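Local coordinates for esterase TesA (Pseudomonas aeruginosa, PDB 4JGG), which hydrolyses carboxylic esters as a secreted serine esterase, preferring Tween detergents and short-chain p-nitrophenyl esters, with low thioesterase activity towards palmitoyl-coenzyme A, at residues A[88-93]-A[126-131]; A[109-114]-A[146-151]; A[161-166]-A[191-196]. All blocks are in the same frame, centred on the assembly; numbering follows the deposited sequence.

Contact 1 of 3, residues A[88-93]-A[126-131]; sequences LVVIEL and LLLGIQ
Val90 and Leu128 meet slantwise on one face of the sheet: CG1 of Val90 lies 3.8 Å from CD1 of Leu128. The torsion of Val90 (chi1 180°) sets CG1 anti to the backbone N, beside the carbonyl carbon, on the side of the more C-terminal Leu128, while the other methyl, CG2, reaches Leu126 only loosely, at 4.4 Å from its CD2. On the reverse face Ile91 and Leu127 run side by side and point the same way, with CD2 of Leu127 4.1 Å from CB of Ile91. Successive side chains alternate between the faces, as in any beta strand, and the parallel register sets Val90 beside Leu126 and Ile91 beside Leu127. Three backbone bonds fix it, the shortest being Leu128 N to Ile91 O at 2.8 Å, with a nearly straight N-H...O angle of 174°. The two strands are the third and fourth of the 2-1-3-4-5 parallel sheet at the core of the alpha/beta/alpha SGNH hydrolase fold, and helix 104-121 lies in the beta-alpha-beta crossover between them. Glu92 bends at chi2 (-103°), its CB staying 4.0 Å from Leu128 CD1 while OE2 turns to CD1 of Ile130 at 3.5 Å. Its other oxygen, OE1, is hydrogen-bonded to Ser32 OG, near the presumed nucleophile Ser30. Further on, a water oxygen accepts from Leu93 N at 3.0 Å.

Contact 2 of 3, residues A[109-114]-A[146-151]; sequences QNLASM and RVYGAV
Val151 N donates to Val147 O at 2.9 Å, the i to i+4 bond that brings these two valines onto one side of helix 138-155, where both CB atoms point toward helix 104-121. The pair belongs to one outer layer of the alpha/beta/alpha sandwich of GDSL esterases: neighbouring helices on the same side of the parallel sheet, running in broadly the same direction. Their local axes approach to 9.5 Å at an angle of 33°, and the short residues Ala112 and Val151, whose CA atoms are 5.3 Å apart, mark the place where the backbones come together. Across the interface every side-chain contact is apolar. Leu111 is directed at the other helix, and with CG anti to its carbonyl carbon (chi1 -73°) it offers CB and CD1 to different partners. CB lies 4.0 Å from CG2 of Val151, whereas CD1 comes obliquely to the Tyr148 ring, 3.7 Å from its CE1, and also within 4.4 Å of Val147 CG1. The tyrosine is fixed at its far end too, since its OH is hydrogen-bonded to Leu93 O of segment 88-93. Leu111 also rests on Ile91 of strand 88-92, so one leucine joins two helices and the sheet. Val151, for its part, presses on the backbone: its CG1, anti to its own N (chi1 -179°), meets the N and CA of Ala112. The closest carbon pair is tighter than usual van der Waals contact, Val151 CG1 to Ala112 CA at 3.5 Å.

Contact 3 of 3, residues A[161-166]-A[191-196]; sequences PFFLEG and ENVWPT
Asn192, the residue with the largest area buried in this contact, reaches from its helix into a turn of the 161-166 loop and spends both protons of its side-chain amide there. ND2 donates to Phe163 O at 2.9 Å and to Glu165 O, also at 2.9 Å. Both acceptors lie close to the amide plane of Asn192, as expected when the two N-H bonds of one planar group are used, which should resist rotation of the group about its CB-CG bond. The two carbonyls receive it differently: the donor stands in the carbonyl plane of Glu165, on a lone pair, but 53° out of that of Phe163. With CG anti to the carbonyl carbon (chi1 -72°), the amide is carried across to the loop, and its oxygen, OD1, is bonded to Arg188 NE one turn earlier in the same helix. The carbonyls are presented by a type I beta turn from Phe162 to Glu165, closed by Glu165 N to Phe162 O at 2.9 Å. Phe163 and Val193, next in area buried by the contact, add an apolar contact beside this polar one. Although the CB of Phe163 points away from the helix, the ring swings back (chi1 173°), bringing CE1 to 3.5 Å from Val193 CG2, in an oblique approach. Trp43 of helix 43-53 meets the Phe163 ring edge-to-face and touches Val193, and Leu128 of strand 124-128 lies against both, so the loop and helix 186-197 join between a second helix and the sheet.

Overall arrangement
From the N terminus, strand 88-92 opens contact 1, and helix 104-121 opens contact 2 before the chain returns in strand 124-128 to close contact 1. Helix 138-155 then closes contact 2, so the two contacts cross and together interlock two successive strand-helix units: contact 1 within the central sheet, contact 2 in the helical layer packed on it. Contact 3 follows in series. It opens after strand 158-160 and closes on helix 186-197, bracketing the segment with the presumed catalytic Asp177 and His180. Contact 1 touches both others, through Tyr148 on one side and Gly129 O with Phe163 N on the other, whereas contacts 2 and 3 stay about 6 Å apart at their nearest atoms.

Contact 1 of 3, residues A[88-93]-A[126-131]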
ATOM      1  N   LEU A  88      -1.307 -13.472  -2.473  1.00 13.72           N
ATOM      2  CA  LEU A  88      -0.680 -12.180  -2.713  1.00 11.34           C
ATOM      3  C   LEU A  88      -0.976 -11.258  -1.548  1.00 10.39           C
ATOM      4  O   LEU A  88      -2.128 -11.122  -1.126  1.00  7.80           O
ATOM      5  CB  LEU A  88      -1.264 -11.546  -3.975  1.00 11.49           C
ATOM      6  CG  LEU A  88      -0.334 -11.134  -5.101  1.00 16.86           C
ATOM      7  CD1 LEU A  88      -1.088 -11.132  -6.423  1.00 22.41           C
ATOM      8  CD2 LEU A  88       0.274  -9.776  -4.810  1.00 18.16           C
ATOM      9  N   VAL A  89       0.051 -10.593  -1.035  1.00  9.80           N
ATOM     10  CA  VAL A  89      -0.190  -9.582  -0.019  1.00  9.48           C
ATOM     11  C   VAL A  89       0.340  -8.244  -0.505  1.00  7.38           C
ATOM     12  O   VAL A  89       1.530  -8.123  -0.779  1.00 11.75           O
ATOM     13  CB  VAL A  89       0.492  -9.936   1.321  1.00 11.49           C
ATOM     14  CG1 VAL A  89       0.284  -8.798   2.325  1.00  8.30           C
ATOM     15  CG2 VAL A  89      -0.055 -11.253   1.861  1.00 11.74           C
ATOM     16  N   VAL A  90      -0.550  -7.261  -0.638  1.00  6.18           N
ATOM     17  CA  VAL A  90      -0.167  -5.901  -1.009  1.00  9.06           C
ATOM     18  C   VAL A  90      -0.048  -5.096   0.275  1.00  9.73           C
ATOM     19  O   VAL A  90      -1.017  -4.955   1.029  1.00  8.78           O
ATOM     20  CB  VAL A  90      -1.197  -5.249  -1.955  1.00  8.80           C
ATOM     21  CG1 VAL A  90      -0.784  -3.837  -2.323  1.00  9.02           C
ATOM     22  CG2 VAL A  90      -1.361  -6.091  -3.212  1.00  7.77           C
ATOM     23  N   ILE A  91       1.148  -4.594   0.553  1.00  6.78           N
ATOM     24  CA  ILE A  91       1.333  -3.798   1.771  1.00  8.37           C
ATOM     25  C   ILE A  91       1.446  -2.318   1.449  1.00  9.04           C
ATOM     26  O   ILE A  91       2.322  -1.906   0.692  1.00  9.31           O
ATOM     27  CB  ILE A  91       2.581  -4.247   2.562  1.00  9.00           C
ATOM     28  CG1 ILE A  91       2.401  -5.672   3.095  1.00 10.14           C
ATOM     29  CG2 ILE A  91       2.874  -3.276   3.696  1.00  7.50           C
ATOM     30  CD1 ILE A  91       3.696  -6.282   3.613  1.00  9.46           C
ATOM     31  N   GLU A  92       0.562  -1.523   2.045  1.00 11.13           N
ATOM     32  CA  GLU A  92       0.555  -0.079   1.869  1.00  9.99           C
ATOM     33  C   GLU A  92       0.560   0.628   3.228  1.00  9.93           C
ATOM     34  O   GLU A  92      -0.422   1.247   3.634  1.00  9.97           O
ATOM     35  CB  GLU A  92      -0.656   0.368   1.042  1.00 12.96           C
ATOM     36  CG  GLU A  92      -0.664   1.874   0.741  1.00  9.11           C
ATOM     37  CD  GLU A  92      -1.626   2.667   1.615  1.00 10.66           C
ATOM     38  OE1 GLU A  92      -2.799   2.256   1.737  1.00 11.04           O
ATOM     39  OE2 GLU A  92      -1.215   3.717   2.173  1.00 10.97           O
ATOM     40  N   LEU A  93       1.684   0.539   3.923  1.00  7.34           N
ATOM     41  CA  LEU A  93       1.787   1.101   5.256  1.00 11.87           C
ATOM     42  C   LEU A  93       3.046   1.951   5.391  1.00 11.58           C
ATOM     43  O   LEU A  93       3.953   1.865   4.558  1.00 12.35           O
ATOM     44  CB  LEU A  93       1.773  -0.025   6.288  1.00 11.18           C
ATOM     45  CG  LEU A  93       0.412  -0.684   6.532  1.00  7.88           C
ATOM     46  CD1 LEU A  93       0.524  -1.639   7.698  1.00 10.03           C
ATOM     47  CD2 LEU A  93      -0.647   0.376   6.830  1.00  8.64           C
ATOM     48  N   LEU A 126       3.890  -7.430  -2.524  1.00 10.96           N
ATOM     49  CA  LEU A 126       4.063  -6.202  -3.293  1.00 13.96           C
ATOM     50  C   LEU A 126       3.990  -5.018  -2.331  1.00 15.43           C
ATOM     51  O   LEU A 126       2.973  -4.822  -1.656  1.00 12.15           O
ATOM     52  CB  LEU A 126       2.977  -6.076  -4.371  1.00 14.23           C
ATOM     53  CG  LEU A 126       2.870  -4.761  -5.158  1.00 14.12           C
ATOM     54  CD1 LEU A 126       4.140  -4.469  -5.935  1.00 14.74           C
ATOM     55  CD2 LEU A 126       1.672  -4.800  -6.105  1.00 14.65           C
ATOM     56  N   LEU A 127       5.075  -4.244  -2.242  1.00 10.17           N
ATOM     57  CA  LEU A 127       5.078  -3.060  -1.383  1.00  9.47           C
ATOM     58  C   LEU A 127       4.647  -1.831  -2.165  1.00 12.91           C
ATOM     59  O   LEU A 127       5.128  -1.596  -3.277  1.00 10.04           O
ATOM     60  CB  LEU A 127       6.477  -2.783  -0.839  1.00 12.31           C
ATOM     61  CG  LEU A 127       7.248  -3.811  -0.036  1.00 17.89           C
ATOM     62  CD1 LEU A 127       8.462  -3.106   0.573  1.00 16.86           C
ATOM     63  CD2 LEU A 127       6.348  -4.411   1.043  1.00 13.07           C
ATOM     64  N   LEU A 128       3.749  -1.044  -1.586  1.00 11.02           N
ATOM     65  CA  LEU A 128       3.410   0.252  -2.151  1.00 12.67           C
ATOM     66  C   LEU A 128       4.155   1.322  -1.360  1.00 14.60           C
ATOM     67  O   LEU A 128       3.990   1.439  -0.129  1.00  9.95           O
ATOM     68  CB  LEU A 128       1.898   0.503  -2.129  1.00 11.95           C
ATOM     69  CG  LEU A 128       1.069  -0.541  -2.876  1.00  9.90           C
ATOM     70  CD1 LEU A 128      -0.396  -0.137  -2.942  1.00  8.99           C
ATOM     71  CD2 LEU A 128       1.628  -0.790  -4.262  1.00 12.34           C
ATOM     72  N   GLY A 129       4.991   2.077  -2.064  1.00 14.01           N
ATOM     73  CA  GLY A 129       5.793   3.114  -1.435  1.00 15.71           C
ATOM     74  C   GLY A 129       5.115   4.454  -1.592  1.00 16.08           C
ATOM     75  O   GLY A 129       4.473   4.712  -2.606  1.00 14.98           O
ATOM     76  N   ILE A 130       5.260   5.317  -0.595  1.00 15.97           N
ATOM     77  CA  ILE A 130       4.599   6.612  -0.634  1.00 16.81           C
ATOM     78  C   ILE A 130       5.586   7.751  -0.365  1.00 18.09           C
ATOM     79  O   ILE A 130       6.494   7.611   0.446  1.00 16.95           O
ATOM     80  CB  ILE A 130       3.424   6.652   0.368  1.00 23.48           C
ATOM     81  CG1 ILE A 130       2.326   5.677  -0.085  1.00 21.20           C
ATOM     82  CG2 ILE A 130       2.880   8.058   0.513  1.00 23.72           C
ATOM     83  CD1 ILE A 130       1.016   5.863   0.637  1.00 20.37           C
ATOM     84  N   GLN A 131       5.434   8.852  -1.097  1.00 16.87           N
ATOM     85  CA  GLN A 131       6.242  10.039  -0.867  1.00 15.80           C
ATOM     86  C   GLN A 131       5.399  11.134  -0.232  1.00 16.98           C
ATOM     87  O   GLN A 131       4.342  11.508  -0.744  1.00 15.60           O
ATOM     88  CB  GLN A 131       6.877  10.546  -2.160  1.00 15.52           C
ATOM     89  CG  GLN A 131       8.031   9.691  -2.618  1.00 20.23           C
ATOM     90  CD  GLN A 131       7.558   8.391  -3.224  1.00 21.35           C
ATOM     91  OE1 GLN A 131       6.540   8.365  -3.918  1.00 23.67           O
ATOM     92  NE2 GLN A 131       8.279   7.302  -2.961  1.00 17.80           N
TER
HETATM   93  O   HOH W   1       3.832  -0.021   1.942  1.00 16.74           O

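Contact 2 of 3, residues A[109-114]-A[146-151]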
ATOM      1  N   GLN A 109      12.286  -2.013   9.695  1.00 12.56           N
ATOM      2  CA  GLN A 109      12.212  -3.260  10.453  1.00 13.57           C
ATOM      3  C   GLN A 109      10.820  -3.908  10.382  1.00 13.14           C
ATOM      4  O   GLN A 109      10.671  -5.100  10.069  1.00 14.38           O
ATOM      5  CB  GLN A 109      12.588  -2.980  11.913  1.00 15.04           C
ATOM      6  CG  GLN A 109      12.609  -4.208  12.815  1.00 23.40           C
ATOM      7  CD  GLN A 109      12.769  -3.836  14.280  1.00 25.59           C
ATOM      8  OE1 GLN A 109      12.015  -3.016  14.812  1.00 26.63           O
ATOM      9  NE2 GLN A 109      13.761  -4.427  14.937  1.00 33.59           N
ATOM     10  N   ASN A 110       9.802  -3.118  10.695  1.00 10.54           N
ATOM     11  CA  ASN A 110       8.427  -3.586  10.665  1.00 10.85           C
ATOM     12  C   ASN A 110       7.969  -4.078   9.288  1.00 12.43           C
ATOM     13  O   ASN A 110       7.383  -5.151   9.175  1.00 11.06           O
ATOM     14  CB  ASN A 110       7.493  -2.493  11.171  1.00  9.19           C
ATOM     15  CG  ASN A 110       7.698  -2.193  12.639  1.00 15.81           C
ATOM     16  OD1 ASN A 110       8.154  -3.054  13.398  1.00 13.00           O
ATOM     17  ND2 ASN A 110       7.352  -0.972  13.054  1.00 12.85           N
ATOM     18  N   LEU A 111       8.242  -3.300   8.244  1.00 11.42           N
ATOM     19  CA  LEU A 111       7.832  -3.685   6.893  1.00 11.30           C
ATOM     20  C   LEU A 111       8.575  -4.940   6.438  1.00 12.94           C
ATOM     21  O   LEU A 111       7.982  -5.842   5.872  1.00 16.65           O
ATOM     22  CB  LEU A 111       8.081  -2.550   5.890  1.00 12.13           C
ATOM     23  CG  LEU A 111       7.200  -1.297   5.877  1.00 10.77           C
ATOM     24  CD1 LEU A 111       7.750  -0.337   4.830  1.00 11.86           C
ATOM     25  CD2 LEU A 111       5.732  -1.622   5.568  1.00 10.43           C
ATOM     26  N   ALA A 112       9.877  -4.980   6.694  1.00 14.80           N
ATOM     27  CA  ALA A 112      10.692  -6.145   6.391  1.00 16.20           C
ATOM     28  C   ALA A 112      10.115  -7.407   7.021  1.00 16.56           C
ATOM     29  O   ALA A 112       9.951  -8.415   6.339  1.00 14.10           O
ATOM     30  CB  ALA A 112      12.130  -5.916   6.869  1.00 17.89           C
ATOM     31  N   SER A 113       9.813  -7.334   8.321  1.00 12.88           N
ATOM     32  CA  SER A 113       9.227  -8.438   9.074  1.00 13.26           C
ATOM     33  C   SER A 113       7.850  -8.845   8.534  1.00 12.73           C
ATOM     34  O   SER A 113       7.545 -10.035   8.447  1.00 16.56           O
ATOM     35  CB  SER A 113       9.132  -8.077  10.558  1.00 13.71           C
ATOM     36  OG  SER A 113       8.586  -9.149  11.303  1.00 20.48           O
ATOM     37  N   MET A 114       7.032  -7.865   8.157  1.00 13.77           N
ATOM     38  CA  MET A 114       5.751  -8.151   7.498  1.00 12.84           C
ATOM     39  C   MET A 114       5.964  -8.932   6.213  1.00 13.80           C
ATOM     40  O   MET A 114       5.234  -9.872   5.940  1.00 13.57           O
ATOM     41  CB  MET A 114       4.974  -6.867   7.152  1.00 13.97           C
ATOM     42  CG  MET A 114       4.360  -6.095   8.323  1.00 12.96           C
ATOM     43  SD  MET A 114       3.290  -4.739   7.746  1.00 11.41           S
ATOM     44  CE  MET A 114       1.890  -5.643   7.083  1.00  7.69           C
ATOM     45  N   ARG A 146      13.130   6.009   0.904  1.00 18.88           N
ATOM     46  CA  ARG A 146      14.186   5.059   0.568  1.00 17.75           C
ATOM     47  C   ARG A 146      14.013   3.738   1.280  1.00 16.93           C
ATOM     48  O   ARG A 146      14.541   2.716   0.843  1.00 16.67           O
ATOM     49  CB  ARG A 146      15.558   5.634   0.896  1.00 18.98           C
ATOM     50  CG  ARG A 146      16.030   6.674  -0.089  1.00 19.75           C
ATOM     51  CD  ARG A 146      17.430   7.120   0.256  1.00 23.95           C
ATOM     52  NE  ARG A 146      17.591   7.359   1.686  1.00 24.14           N
ATOM     53  CZ  ARG A 146      17.675   8.563   2.239  1.00 29.56           C
ATOM     54  NH1 ARG A 146      17.616   9.651   1.479  1.00 26.36           N
ATOM     55  NH2 ARG A 146      17.831   8.678   3.553  1.00 32.72           N
ATOM     56  N   VAL A 147      13.285   3.765   2.389  1.00 14.94           N
ATOM     57  CA  VAL A 147      13.033   2.562   3.170  1.00 14.47           C
ATOM     58  C   VAL A 147      12.284   1.504   2.355  1.00 11.39           C
ATOM     59  O   VAL A 147      12.586   0.319   2.437  1.00 14.07           O
ATOM     60  CB  VAL A 147      12.231   2.889   4.449  1.00 13.14           C
ATOM     61  CG1 VAL A 147      11.642   1.612   5.059  1.00 13.62           C
ATOM     62  CG2 VAL A 147      13.113   3.612   5.457  1.00 13.93           C
ATOM     63  N   TYR A 148      11.306   1.927   1.572  1.00 10.30           N
ATOM     64  CA  TYR A 148      10.546   0.975   0.767  1.00 13.54           C
ATOM     65  C   TYR A 148      11.447   0.163  -0.146  1.00 13.05           C
ATOM     66  O   TYR A 148      11.347  -1.064  -0.192  1.00 14.30           O
ATOM     67  CB  TYR A 148       9.444   1.688  -0.014  1.00 15.15           C
ATOM     68  CG  TYR A 148       8.439   2.313   0.920  1.00 11.87           C
ATOM     69  CD1 TYR A 148       7.411   1.550   1.480  1.00  8.98           C
ATOM     70  CD2 TYR A 148       8.547   3.647   1.287  1.00 10.46           C
ATOM     71  CE1 TYR A 148       6.497   2.120   2.360  1.00 10.08           C
ATOM     72  CE2 TYR A 148       7.640   4.227   2.150  1.00 12.41           C
ATOM     73  CZ  TYR A 148       6.624   3.457   2.694  1.00 15.41           C
ATOM     74  OH  TYR A 148       5.737   4.046   3.555  1.00 13.31           O
ATOM     75  N   GLY A 149      12.329   0.847  -0.865  1.00 14.49           N
ATOM     76  CA  GLY A 149      13.279   0.179  -1.744  1.00 19.51           C
ATOM     77  C   GLY A 149      14.230  -0.728  -0.981  1.00 14.13           C
ATOM     78  O   GLY A 149      14.625  -1.790  -1.465  1.00 19.13           O
ATOM     79  N   ALA A 150      14.585  -0.314   0.228  1.00 13.22           N
ATOM     80  CA  ALA A 150      15.468  -1.098   1.081  1.00 13.62           C
ATOM     81  C   ALA A 150      14.805  -2.420   1.467  1.00 14.85           C
ATOM     82  O   ALA A 150      15.409  -3.488   1.349  1.00 13.77           O
ATOM     83  CB  ALA A 150      15.830  -0.307   2.337  1.00 13.63           C
ATOM     84  N   VAL A 151      13.560  -2.340   1.932  1.00 14.97           N
ATOM     85  CA  VAL A 151      12.803  -3.536   2.307  1.00 13.03           C
ATOM     86  C   VAL A 151      12.599  -4.488   1.130  1.00 13.84           C
ATOM     87  O   VAL A 151      12.782  -5.699   1.265  1.00 13.78           O
ATOM     88  CB  VAL A 151      11.443  -3.182   2.929  1.00 15.85           C
ATOM     89  CG1 VAL A 151      10.706  -4.461   3.336  1.00 15.75           C
ATOM     90  CG2 VAL A 151      11.646  -2.275   4.137  1.00 14.32           C
TER

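Contact 3 of 3, residues A[161-166]-A[191-196]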
ATOM      1  N   PRO A 161       7.494   2.013  -6.222  1.00 18.94           N
ATOM      2  CA  PRO A 161       8.159   3.032  -5.401  1.00 16.20           C
ATOM      3  C   PRO A 161       7.346   4.306  -5.239  1.00 15.36           C
ATOM      4  O   PRO A 161       7.443   4.944  -4.189  1.00 14.57           O
ATOM      5  CB  PRO A 161       9.458   3.321  -6.168  1.00 19.56           C
ATOM      6  CG  PRO A 161       9.234   2.802  -7.552  1.00 17.83           C
ATOM      7  CD  PRO A 161       8.296   1.631  -7.394  1.00 20.13           C
ATOM      8  N   PHE A 162       6.568   4.662  -6.260  1.00 15.42           N
ATOM      9  CA  PHE A 162       5.825   5.917  -6.280  1.00 17.44           C
ATOM     10  C   PHE A 162       4.330   5.687  -6.475  1.00 16.52           C
ATOM     11  O   PHE A 162       3.762   6.060  -7.504  1.00 15.71           O
ATOM     12  CB  PHE A 162       6.370   6.826  -7.388  1.00 15.19           C
ATOM     13  CG  PHE A 162       7.871   6.858  -7.443  1.00 20.19           C
ATOM     14  CD1 PHE A 162       8.593   7.577  -6.506  1.00 22.36           C
ATOM     15  CD2 PHE A 162       8.560   6.150  -8.413  1.00 24.68           C
ATOM     16  CE1 PHE A 162       9.970   7.598  -6.542  1.00 24.24           C
ATOM     17  CE2 PHE A 162       9.945   6.173  -8.456  1.00 26.94           C
ATOM     18  CZ  PHE A 162      10.648   6.894  -7.520  1.00 22.78           C
ATOM     19  N   PHE A 163       3.702   5.069  -5.476  1.00 15.42           N
ATOM     20  CA  PHE A 163       2.287   4.713  -5.533  1.00 12.64           C
ATOM     21  C   PHE A 163       1.433   5.940  -5.821  1.00 11.91           C
ATOM     22  O   PHE A 163       0.425   5.853  -6.502  1.00 12.56           O
ATOM     23  CB  PHE A 163       1.875   4.049  -4.208  1.00 12.84           C
ATOM     24  CG  PHE A 163       0.400   3.770  -4.069  1.00 12.26           C
ATOM     25  CD1 PHE A 163      -0.329   3.231  -5.119  1.00 13.81           C
ATOM     26  CD2 PHE A 163      -0.248   3.988  -2.850  1.00 12.96           C
ATOM     27  CE1 PHE A 163      -1.681   2.951  -4.981  1.00 11.26           C
ATOM     28  CE2 PHE A 163      -1.602   3.702  -2.700  1.00 10.88           C
ATOM     29  CZ  PHE A 163      -2.317   3.180  -3.762  1.00 14.66           C
ATOM     30  N   LEU A 164       1.852   7.099  -5.333  1.00 14.29           N
ATOM     31  CA  LEU A 164       1.026   8.287  -5.498  1.00 11.35           C
ATOM     32  C   LEU A 164       1.482   9.121  -6.692  1.00 15.03           C
ATOM     33  O   LEU A 164       1.216  10.319  -6.763  1.00 11.79           O
ATOM     34  CB  LEU A 164       1.012   9.121  -4.215  1.00 14.27           C
ATOM     35  CG  LEU A 164       0.704   8.327  -2.946  1.00 16.04           C
ATOM     36  CD1 LEU A 164       0.787   9.250  -1.729  1.00 18.29           C
ATOM     37  CD2 LEU A 164      -0.664   7.675  -3.027  1.00 13.41           C
ATOM     38  N   GLU A 165       2.159   8.487  -7.642  1.00 16.14           N
ATOM     39  CA  GLU A 165       2.577   9.215  -8.833  1.00 14.27           C
ATOM     40  C   GLU A 165       1.383   9.846  -9.537  1.00 13.83           C
ATOM     41  O   GLU A 165       0.387   9.184  -9.792  1.00 13.30           O
ATOM     42  CB  GLU A 165       3.339   8.314  -9.794  1.00 18.05           C
ATOM     43  CG  GLU A 165       3.719   9.009 -11.091  1.00 16.60           C
ATOM     44  CD  GLU A 165       4.539   8.121 -12.001  1.00 17.85           C
ATOM     45  OE1 GLU A 165       4.988   7.049 -11.532  1.00 22.06           O
ATOM     46  OE2 GLU A 165       4.724   8.498 -13.180  1.00 15.95           O
ATOM     47  N   GLY A 166       1.491  11.138  -9.847  1.00 16.41           N
ATOM     48  CA  GLY A 166       0.437  11.844 -10.551  1.00 11.73           C
ATOM     49  C   GLY A 166      -0.781  12.133  -9.690  1.00 19.77           C
ATOM     50  O   GLY A 166      -1.795  12.640 -10.180  1.00 17.63           O
ATOM     51  N   GLU A 191      -4.061   2.456 -11.722  1.00 11.94           N
ATOM     52  CA  GLU A 191      -3.062   2.488 -12.786  1.00 12.80           C
ATOM     53  C   GLU A 191      -1.655   2.282 -12.228  1.00 13.53           C
ATOM     54  O   GLU A 191      -0.834   1.578 -12.817  1.00 13.95           O
ATOM     55  CB  GLU A 191      -3.128   3.807 -13.570  1.00 14.93           C
ATOM     56  CG  GLU A 191      -1.902   4.051 -14.452  1.00 17.21           C
ATOM     57  CD  GLU A 191      -2.026   5.266 -15.378  1.00 17.36           C
ATOM     58  OE1 GLU A 191      -3.126   5.850 -15.507  1.00 14.56           O
ATOM     59  OE2 GLU A 191      -1.000   5.641 -15.973  1.00 17.33           O
ATOM     60  N   ASN A 192      -1.370   2.893 -11.084  1.00 12.83           N
ATOM     61  CA  ASN A 192      -0.015   2.836 -10.549  1.00 13.18           C
ATOM     62  C   ASN A 192       0.390   1.475 -10.004  1.00 15.11           C
ATOM     63  O   ASN A 192       1.578   1.172  -9.912  1.00 14.27           O
ATOM     64  CB  ASN A 192       0.209   3.942  -9.509  1.00 14.27           C
ATOM     65  CG  ASN A 192       0.297   5.305 -10.145  1.00 15.57           C
ATOM     66  OD1 ASN A 192       0.459   5.405 -11.358  1.00 16.31           O
ATOM     67  ND2 ASN A 192       0.187   6.358  -9.347  1.00 15.85           N
ATOM     68  N   VAL A 193      -0.597   0.654  -9.648  1.00 11.93           N
ATOM     69  CA  VAL A 193      -0.312  -0.651  -9.071  1.00 12.32           C
ATOM     70  C   VAL A 193      -0.351  -1.740 -10.138  1.00 11.72           C
ATOM     71  O   VAL A 193       0.495  -2.620 -10.153  1.00 14.12           O
ATOM     72  CB  VAL A 193      -1.324  -1.018  -7.943  1.00 11.12           C
ATOM     73  CG1 VAL A 193      -0.946  -2.332  -7.280  1.00 15.34           C
ATOM     74  CG2 VAL A 193      -1.418   0.088  -6.913  1.00  9.51           C
ATOM     75  N   TRP A 194      -1.330  -1.662 -11.032  1.00 13.12           N
ATOM     76  CA  TRP A 194      -1.630  -2.770 -11.958  1.00 11.24           C
ATOM     77  C   TRP A 194      -0.411  -3.341 -12.679  1.00 12.24           C
ATOM     78  O   TRP A 194      -0.199  -4.553 -12.660  1.00 18.02           O
ATOM     79  CB  TRP A 194      -2.741  -2.376 -12.941  1.00 12.94           C
ATOM     80  CG  TRP A 194      -3.201  -3.493 -13.864  1.00 14.03           C
ATOM     81  CD1 TRP A 194      -3.017  -3.572 -15.223  1.00 11.97           C
ATOM     82  CD2 TRP A 194      -3.934  -4.665 -13.497  1.00 11.56           C
ATOM     83  NE1 TRP A 194      -3.584  -4.719 -15.712  1.00 16.49           N
ATOM     84  CE2 TRP A 194      -4.151  -5.415 -14.673  1.00 16.31           C
ATOM     85  CE3 TRP A 194      -4.427  -5.163 -12.283  1.00 16.92           C
ATOM     86  CZ2 TRP A 194      -4.840  -6.629 -14.677  1.00 15.68           C
ATOM     87  CZ3 TRP A 194      -5.109  -6.377 -12.288  1.00 13.88           C
ATOM     88  CH2 TRP A 194      -5.308  -7.090 -13.474  1.00 15.98           C
ATOM     89  N   PRO A 195       0.396  -2.484 -13.320  1.00 14.24           N
ATOM     90  CA  PRO A 195       1.562  -2.959 -14.081  1.00 17.48           C
ATOM     91  C   PRO A 195       2.508  -3.817 -13.259  1.00 14.81           C
ATOM     92  O   PRO A 195       3.064  -4.784 -13.774  1.00 17.31           O
ATOM     93  CB  PRO A 195       2.281  -1.659 -14.465  1.00 19.30           C
ATOM     94  CG  PRO A 195       1.206  -0.640 -14.522  1.00 18.30           C
ATOM     95  CD  PRO A 195       0.195  -1.036 -13.468  1.00 15.87           C
ATOM     96  N   THR A 196       2.712  -3.443 -12.004  1.00 14.31           N
ATOM     97  CA  THR A 196       3.657  -4.138 -11.140  1.00 16.48           C
ATOM     98  C   THR A 196       2.983  -5.371 -10.538  1.00 14.45           C
ATOM     99  O   THR A 196       3.642  -6.367 -10.243  1.00 13.99           O
ATOM    100  CB  THR A 196       4.233  -3.179 -10.050  1.00 16.59           C
ATOM    101  OG1 THR A 196       4.953  -2.118 -10.693  1.00 17.88           O
ATOM    102  CG2 THR A 196       5.180  -3.900  -9.118  1.00 16.81           C
TER